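Type IV pilin protein (Neisseria meningitidis, PDB 5V0M) is a non-core minor pilin, PilV, of type IV pili, probably incorporated into or assembled with the pilus and contributing to cell adhesion. Local coordinates at residues A[13-18]-A[47-52]. Sequence-based numbering, arbitrary orientation.
Sequences RTTLLH and FNVTLS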
# COMPACT_ATOMS: atom_id res chain seq x y z
N ARG A 13 5.39 -3.05 -2.64
CA ARG A 13 5.91 -3.01 -1.28
C ARG A 13 6.68 -1.72 -1.07
O ARG A 13 6.50 -1.03 -0.06
CB ARG A 13 6.79 -4.23 -1.01
CG ARG A 13 7.50 -4.22 0.31
CD ARG A 13 8.51 -5.38 0.38
NE ARG A 13 7.87 -6.70 0.36
CZ ARG A 13 7.57 -7.40 1.45
NH1 ARG A 13 7.85 -6.93 2.66
NH2 ARG A 13 6.99 -8.59 1.34
N THR A 14 7.54 -1.36 -2.02
CA THR A 14 8.34 -0.15 -1.91
C THR A 14 7.46 1.10 -1.92
O THR A 14 7.68 2.03 -1.14
CB THR A 14 9.38 -0.13 -3.03
OG1 THR A 14 10.24 -1.26 -2.86
CG2 THR A 14 10.19 1.15 -3.00
N THR A 15 6.47 1.15 -2.80
CA THR A 15 5.56 2.30 -2.85
C THR A 15 4.87 2.49 -1.50
O THR A 15 4.74 3.62 -1.00
CB THR A 15 4.51 2.07 -3.93
OG1 THR A 15 5.12 1.87 -5.21
CG2 THR A 15 3.57 3.25 -4.02
N LEU A 16 4.38 1.41 -0.92
CA LEU A 16 3.71 1.50 0.38
C LEU A 16 4.68 1.97 1.45
O LEU A 16 4.35 2.85 2.26
CB LEU A 16 3.07 0.18 0.78
CG LEU A 16 1.87 -0.21 -0.08
CD1 LEU A 16 1.54 -1.69 0.10
CD2 LEU A 16 0.69 0.62 0.25
N LEU A 17 5.90 1.41 1.49
CA LEU A 17 6.85 1.80 2.52
C LEU A 17 7.18 3.28 2.41
O LEU A 17 7.28 3.98 3.43
CB LEU A 17 8.11 0.94 2.44
CG LEU A 17 7.86 -0.51 2.84
CD1 LEU A 17 9.06 -1.40 2.42
CD2 LEU A 17 7.60 -0.67 4.34
N HIS A 18 7.34 3.79 1.18
CA HIS A 18 7.62 5.22 1.01
C HIS A 18 6.47 6.07 1.54
O HIS A 18 6.69 7.09 2.22
CB HIS A 18 7.88 5.53 -0.45
CG HIS A 18 9.21 5.05 -0.94
ND1 HIS A 18 10.21 4.63 -0.09
CD2 HIS A 18 9.70 4.92 -2.19
CE1 HIS A 18 11.26 4.26 -0.80
NE2 HIS A 18 10.98 4.43 -2.08
N PHE A 47 -0.94 -0.42 -9.19
CA PHE A 47 -1.77 -0.49 -8.00
C PHE A 47 -2.17 0.93 -7.60
O PHE A 47 -1.33 1.84 -7.58
CB PHE A 47 -1.02 -1.08 -6.79
CG PHE A 47 -0.66 -2.53 -6.93
CD1 PHE A 47 -1.45 -3.53 -6.35
CD2 PHE A 47 0.48 -2.89 -7.60
CE1 PHE A 47 -1.10 -4.87 -6.47
CE2 PHE A 47 0.81 -4.22 -7.73
CZ PHE A 47 0.01 -5.21 -7.17
N ASN A 48 -3.44 1.07 -7.24
CA ASN A 48 -3.99 2.31 -6.71
C ASN A 48 -3.83 2.31 -5.20
O ASN A 48 -4.27 1.37 -4.52
CB ASN A 48 -5.47 2.38 -7.09
CG ASN A 48 -5.69 2.53 -8.56
OD1 ASN A 48 -4.92 3.21 -9.25
ND2 ASN A 48 -6.75 1.91 -9.07
N VAL A 49 -3.16 3.32 -4.65
CA VAL A 49 -2.86 3.39 -3.23
C VAL A 49 -3.81 4.37 -2.55
O VAL A 49 -3.94 5.52 -2.98
CB VAL A 49 -1.39 3.78 -3.00
CG1 VAL A 49 -1.10 3.95 -1.53
CG2 VAL A 49 -0.46 2.74 -3.63
N THR A 50 -4.45 3.93 -1.47
CA THR A 50 -5.37 4.75 -0.70
C THR A 50 -5.10 4.53 0.78
O THR A 50 -4.39 3.60 1.17
CB THR A 50 -6.81 4.36 -1.01
OG1 THR A 50 -6.98 2.97 -0.72
CG2 THR A 50 -7.15 4.62 -2.47
N LEU A 51 -5.64 5.41 1.60
CA LEU A 51 -5.70 5.19 3.04
C LEU A 51 -7.04 4.56 3.35
O LEU A 51 -8.07 5.23 3.29
CB LEU A 51 -5.54 6.51 3.77
CG LEU A 51 -4.09 6.94 3.87
CD1 LEU A 51 -3.97 8.46 4.05
CD2 LEU A 51 -3.39 6.22 5.03
N SER A 52 -7.02 3.28 3.68
CA SER A 52 -8.25 2.58 4.01
C SER A 52 -8.72 2.88 5.42
O SER A 52 -9.91 2.75 5.70
CB SER A 52 -8.04 1.07 3.82
OG SER A 52 -6.92 0.66 4.60
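Thr15 OG1 is gripped twice, by the backbone carbonyl oxygen of Glu11 one helical turn earlier and by the side-chain amide of Asn44, just ahead of the strand that Thr15 meets. Its hydroxyl is thus satisfied along the helix and toward the loop, while the methyl branch of the same residue serves the apolar contact: CG2, anti to the backbone N, lies 4.1 Å from CG2 of Val49. Val49 points its CB toward the helix and divides its two methyls between neighbouring helix residues. With CG1 anti to its own N (chi1 176°), it turns that methyl to Leu16, whose CD2 stops 4.2 Å from Val49 CG1. Thr15 and Leu16 each meet Val49 at a slant, methyl against methyl, in loose van der Waals contact that buries 97 Å² in all. Behind them the backbones stay well apart, Leu16 CA and Val49 CA being 7.7 Å from each other. Helix against antiparallel sheet is the arrangement of the type IV pilin globular domain: helix 3-30, which probably corresponds to the C-terminal half of the long pilin helix, packs on a four-stranded antiparallel sheet, and here it meets strand 47-54, an outermost strand of that sheet. Leu16 reaches further across the sheet, touching Leu61, Val77 and Leu79 on the next two strands, and Asn19 adds to the helix side of Val49. The backbone N of Val49 is bonded to Gln43 OE1, whereas its neighbours Asn48 and Thr50 pair through backbone hydrogen bonds with Asp64 and Gln62 of strand 59-65.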